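Long-range contacts in RNA-dependent RNA polymerase (Toscana virus, PDB 6QVV), which probably copies and transcribes the viral RNA genome, its N-terminal part having the PD-(D/E)XK-type fold expected of a cap-snatching endonuclease: residues 44-49 with 66-71; 145-150 with 163-168. One frame throughout, in Å; residues are numbered along the deposited sequence.

In the fold
Interaction 1 (44-49 with 66-71) pairs two strands of a small antiparallel sheet at the surface, whereas interaction 2 (145-150 with 163-168) packs a helix on the larger mixed sheet in the interior. They follow one another along the chain and lie on opposite sides of its centre, with their own centres about 30 Å apart and their nearest atoms about 17 Å apart, so neither touches the other. In interaction 2 the side chain of Lys146 lies about 5 Å from a manganese(III) ion. Lys146 and Tyr150 also each hydrogen-bond a sulfate, probably taken up from the crystallisation liquor.

Interaction 1: residues 44-49 with 66-71; sequences GVTIDI and FESVPA
Val45 and Val69 face each other as a hydrogen-bonded antiparallel pair: Val45 N gives its hydrogen to Val69 O at 3.0 Å, and Val69 N returns the bond to Val45 O at the same length. Two residues along strand 44-49, and two back along its partner, Ile47 and Glu67 repeat the exchange, with Ile47 N 2.9 Å from Glu67 O. The return bond from Glu67 N to Ile47 O is more bent, at 149°, though it keeps to the carbonyl plane. CA-H...O contacts fill in between, among them Phe66 CA to Ile47 O at 3.4 Å and Gly44 CA to Val69 O at 3.5 Å; glycine fits here because the side-chain direction at Gly44 runs straight into Val69 O and the backbone nitrogen of Ala71.

Apolar contacts gather on the face of Val45, Ile47 and Val69. The two valines run side by side, CG2 of Val45 resting 3.7 Å from CB of Val69. With CG1 of Val69 opposite its own nitrogen (chi1 -179°), the other methyl, CG2, is left to meet Ile47 CD1 obliquely at 4.1 Å. Branched residues favour extended backbone and cover this face, which packs on Phe77 of helix 77-82 and on Leu203 and Ile199 of helix 183-203. Glu67 shares the face, but its chain bends at chi2 and carries the carboxylate away from strand 44-49, while its side chain touches Phe81 of helix 77-82.

Thr46, Ser68, Asp48 and Phe66 occupy the other face. Asp48 and Phe66 lie alongside, carboxylate and ring planes 38° apart, although the modelled second conformer of Asp48 makes their close approach doubtful.

Strand 36-40 pairs along the far edge of 44-49, through Lys39 and Val37, completing an antiparallel three-stranded meander with one face packed against helices 77-82 and 183-203.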
# COMPACT_ATOMS: atom_id res chain seq x y z
N GLY A 44 19.02 -13.94 4.21
CA GLY A 44 18.26 -13.58 5.40
C GLY A 44 17.43 -14.74 5.94
O GLY A 44 17.97 -15.67 6.55
N VAL A 45 16.12 -14.71 5.72
CA VAL A 45 15.23 -15.73 6.24
C VAL A 45 14.36 -16.27 5.12
O VAL A 45 14.06 -15.56 4.15
CB VAL A 45 14.31 -15.23 7.39
CG1 VAL A 45 15.12 -14.85 8.60
CG2 VAL A 45 13.45 -14.07 6.90
N THR A 46 13.94 -17.51 5.28
CA THR A 46 12.85 -18.10 4.50
C THR A 46 11.64 -18.30 5.40
O THR A 46 11.77 -18.70 6.57
CB THR A 46 13.27 -19.44 3.90
OG1 THR A 46 13.78 -20.30 4.93
CG2 THR A 46 14.33 -19.25 2.79
N ILE A 47 10.44 -18.05 4.88
CA ILE A 47 9.22 -18.20 5.65
C ILE A 47 8.31 -19.20 4.96
O ILE A 47 8.09 -19.13 3.75
CB ILE A 47 8.49 -16.86 5.86
CG1 ILE A 47 9.46 -15.78 6.35
CG2 ILE A 47 7.34 -17.05 6.85
CD1 ILE A 47 8.87 -14.40 6.57
N ASP A 48 7.73 -20.11 5.75
CA ASP A 48 6.85 -21.16 5.26
C ASP A 48 5.50 -21.02 5.94
O ASP A 48 5.37 -21.31 7.14
CB ASP A 48 7.45 -22.55 5.52
CG ASP A 48 6.71 -23.66 4.78
OD1 ASP A 48 5.66 -23.38 4.14
OD2 ASP A 48 7.20 -24.81 4.79
N ILE A 49 4.49 -20.59 5.19
CA ILE A 49 3.18 -20.29 5.73
C ILE A 49 2.22 -21.43 5.41
O ILE A 49 2.08 -21.84 4.25
CB ILE A 49 2.67 -18.94 5.19
CG1 ILE A 49 3.72 -17.87 5.50
CG2 ILE A 49 1.32 -18.60 5.77
CD1 ILE A 49 3.27 -16.48 5.16
N PHE A 66 5.08 -19.26 0.53
CA PHE A 66 6.52 -19.13 0.69
C PHE A 66 7.00 -17.71 0.44
O PHE A 66 6.49 -17.03 -0.45
CB PHE A 66 7.26 -20.09 -0.23
CG PHE A 66 6.89 -21.52 -0.01
CD1 PHE A 66 7.33 -22.20 1.12
CD2 PHE A 66 6.07 -22.17 -0.92
CE1 PHE A 66 6.98 -23.53 1.32
CE2 PHE A 66 5.71 -23.49 -0.72
CZ PHE A 66 6.16 -24.17 0.41
N GLU A 67 7.99 -17.28 1.22
CA GLU A 67 8.55 -15.94 1.15
C GLU A 67 10.04 -16.02 1.41
O GLU A 67 10.49 -16.77 2.28
CB GLU A 67 7.94 -14.99 2.18
CG GLU A 67 6.46 -14.65 2.12
CD GLU A 67 6.03 -13.88 0.89
OE1 GLU A 67 6.71 -13.94 -0.15
OE2 GLU A 67 5.00 -13.18 0.99
N SER A 68 10.78 -15.21 0.65
CA SER A 68 12.19 -14.95 0.90
C SER A 68 12.33 -13.51 1.34
O SER A 68 11.91 -12.59 0.63
CB SER A 68 13.03 -15.22 -0.34
OG SER A 68 13.50 -16.56 -0.33
N VAL A 69 12.93 -13.31 2.51
CA VAL A 69 13.23 -11.96 2.96
C VAL A 69 14.73 -11.82 3.11
O VAL A 69 15.32 -12.40 4.03
CB VAL A 69 12.51 -11.63 4.27
CG1 VAL A 69 12.85 -10.21 4.67
CG2 VAL A 69 11.02 -11.84 4.12
N PRO A 70 15.39 -11.08 2.22
CA PRO A 70 16.82 -10.81 2.40
C PRO A 70 17.04 -9.91 3.61
O PRO A 70 16.16 -9.13 4.00
CB PRO A 70 17.23 -10.12 1.10
CG PRO A 70 16.05 -10.30 0.15
CD PRO A 70 14.86 -10.40 1.03
N ALA A 71 18.24 -10.02 4.19
CA ALA A 71 18.58 -9.25 5.39
C ALA A 71 18.35 -7.75 5.21
O ALA A 71 17.97 -7.06 6.17
CB ALA A 71 20.05 -9.50 5.76

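Interaction 2: residues 145-150 with 163-168; sequences NKIAKY and ISLYII. With SO4 (sulfate ion), chain F; SO4 (sulfate ion), chain G.
Lys146 NZ holds the sulfate of chain G, probably from the crystallisation liquor, through a hydrogen bond of 2.6 Å to its O1, while the base of the same side chain packs on strand 163-168: Lys146 CB lies 3.9 Å from Ile167 CD1. The long aliphatic stem does both because it turns at chi2 (-47°) and then runs straight, carrying the amine away from the strand. A manganese(III) ion lies about 5 Å from this side chain and Glu128 of strand 124-131 touches it, a placing consistent with the metal site of a PD-(D/E)XK nuclease.

Tyr150, one helical turn later, divides its labour likewise. Its OH donates to O4 of the chain F sulfate at 2.8 Å, and that oxygen sits at the ring edge, near the ring plane. CG of Lys149 lies above one ring face, offset toward the rim, whereas Tyr150 CB is turned to Leu165 and only loosely meets its CD1.

Between these two the contact is purely apolar. Ile147 and Ile167 cross at an angle and meet closely, CG1 to CG1 at 3.5 Å. Leu165 reaches the same isoleucine with CD2, 4.2 Å from Ile147 CG2; no hydrogen bond joins helix to strand. Branched aliphatic side chains suit this, fitting against the helix without polar atoms to satisfy.

Helix 136-157 links strand 124-131 to strand 163-171 as the middle of a beta-alpha-beta unit, and the two strands lie parallel in the mixed sheet beneath it. Cys154 and Ala143 extend the packing on Leu165 and Ile167 along the helix, and Phe94 of helix 94-98 packs against Tyr150.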
# COMPACT_ATOMS: atom_id res chain seq x y z
N ASN A 145 -0.29 12.10 7.68
CA ASN A 145 1.12 12.33 7.42
C ASN A 145 1.53 11.89 6.03
O ASN A 145 2.35 12.56 5.39
CB ASN A 145 1.97 11.64 8.49
CG ASN A 145 1.75 12.22 9.87
OD1 ASN A 145 1.14 13.29 10.02
ND2 ASN A 145 2.23 11.53 10.89
N LYS A 146 0.96 10.81 5.51
CA LYS A 146 1.30 10.44 4.14
C LYS A 146 0.75 11.46 3.14
O LYS A 146 1.40 11.77 2.14
CB LYS A 146 0.78 9.04 3.81
CG LYS A 146 1.54 7.93 4.48
CD LYS A 146 3.04 8.10 4.35
CE LYS A 146 3.77 6.91 4.99
NZ LYS A 146 5.26 7.03 4.88
N ILE A 147 -0.45 11.98 3.40
CA ILE A 147 -1.00 13.04 2.54
C ILE A 147 -0.08 14.25 2.55
O ILE A 147 0.19 14.85 1.51
CB ILE A 147 -2.42 13.42 2.99
CG1 ILE A 147 -3.40 12.27 2.73
CG2 ILE A 147 -2.84 14.77 2.36
CD1 ILE A 147 -4.79 12.56 3.23
N ALA A 148 0.41 14.63 3.73
CA ALA A 148 1.31 15.77 3.82
C ALA A 148 2.64 15.47 3.12
O ALA A 148 3.20 16.35 2.45
CB ALA A 148 1.53 16.13 5.29
N LYS A 149 3.13 14.24 3.24
CA LYS A 149 4.38 13.87 2.57
C LYS A 149 4.30 14.07 1.05
O LYS A 149 5.29 14.49 0.43
CB LYS A 149 4.73 12.41 2.90
CG LYS A 149 5.97 11.87 2.18
CD LYS A 149 6.36 10.50 2.74
CE LYS A 149 7.65 9.99 2.10
NZ LYS A 149 8.85 10.61 2.72
N TYR A 150 3.16 13.79 0.43
CA TYR A 150 3.08 13.75 -1.03
C TYR A 150 2.20 14.81 -1.67
O TYR A 150 2.17 14.89 -2.90
CB TYR A 150 2.59 12.37 -1.50
CG TYR A 150 3.57 11.27 -1.20
CD1 TYR A 150 4.72 11.12 -1.97
CD2 TYR A 150 3.36 10.39 -0.14
CE1 TYR A 150 5.63 10.11 -1.70
CE2 TYR A 150 4.26 9.40 0.14
CZ TYR A 150 5.40 9.25 -0.65
OH TYR A 150 6.31 8.25 -0.38
N ILE A 163 -4.57 14.31 -10.91
CA ILE A 163 -4.12 13.29 -9.98
C ILE A 163 -5.17 13.12 -8.88
O ILE A 163 -5.72 14.12 -8.39
CB ILE A 163 -2.76 13.66 -9.37
CG1 ILE A 163 -1.70 13.79 -10.47
CG2 ILE A 163 -2.36 12.66 -8.28
CD1 ILE A 163 -0.33 14.18 -9.98
N SER A 164 -5.46 11.87 -8.52
CA SER A 164 -6.21 11.56 -7.30
C SER A 164 -5.26 10.89 -6.33
O SER A 164 -4.57 9.93 -6.69
CB SER A 164 -7.41 10.66 -7.57
OG SER A 164 -8.37 11.30 -8.40
N LEU A 165 -5.22 11.38 -5.09
CA LEU A 165 -4.31 10.87 -4.09
C LEU A 165 -5.08 9.95 -3.12
O LEU A 165 -6.04 10.38 -2.49
CB LEU A 165 -3.64 12.03 -3.36
CG LEU A 165 -2.71 11.68 -2.19
CD1 LEU A 165 -1.48 10.94 -2.71
CD2 LEU A 165 -2.31 12.92 -1.42
N TYR A 166 -4.66 8.69 -3.02
CA TYR A 166 -5.29 7.73 -2.13
C TYR A 166 -4.32 7.26 -1.06
O TYR A 166 -3.11 7.20 -1.28
CB TYR A 166 -5.83 6.51 -2.88
CG TYR A 166 -7.06 6.83 -3.68
CD1 TYR A 166 -8.27 7.13 -3.05
CD2 TYR A 166 -7.02 6.87 -5.07
CE1 TYR A 166 -9.40 7.43 -3.78
CE2 TYR A 166 -8.14 7.18 -5.81
CZ TYR A 166 -9.33 7.46 -5.16
OH TYR A 166 -10.45 7.76 -5.91
N ILE A 167 -4.88 6.93 0.10
CA ILE A 167 -4.14 6.45 1.26
C ILE A 167 -4.85 5.22 1.78
O ILE A 167 -6.09 5.17 1.81
CB ILE A 167 -4.03 7.51 2.37
CG1 ILE A 167 -3.59 8.86 1.82
CG2 ILE A 167 -3.07 7.05 3.47
CD1 ILE A 167 -2.16 8.86 1.23
N ILE A 168 -4.07 4.22 2.20
CA ILE A 168 -4.53 3.12 3.04
C ILE A 168 -3.64 3.08 4.27
O ILE A 168 -2.42 2.88 4.14
CB ILE A 168 -4.51 1.76 2.31
CG1 ILE A 168 -5.25 1.82 0.97
CG2 ILE A 168 -5.18 0.70 3.14
CD1 ILE A 168 -5.14 0.51 0.16
S SO4 F . 9.97 8.78 -0.81
O1 SO4 F . 9.69 8.05 0.42
O2 SO4 F . 10.74 7.92 -1.71
O3 SO4 F . 10.71 10.01 -0.49
O4 SO4 F . 8.72 9.13 -1.49
S SO4 G . 6.36 9.69 7.25
O1 SO4 G . 5.35 9.15 6.35
O2 SO4 G . 7.21 8.61 7.75
O3 SO4 G . 7.21 10.66 6.54
O4 SO4 G . 5.63 10.32 8.34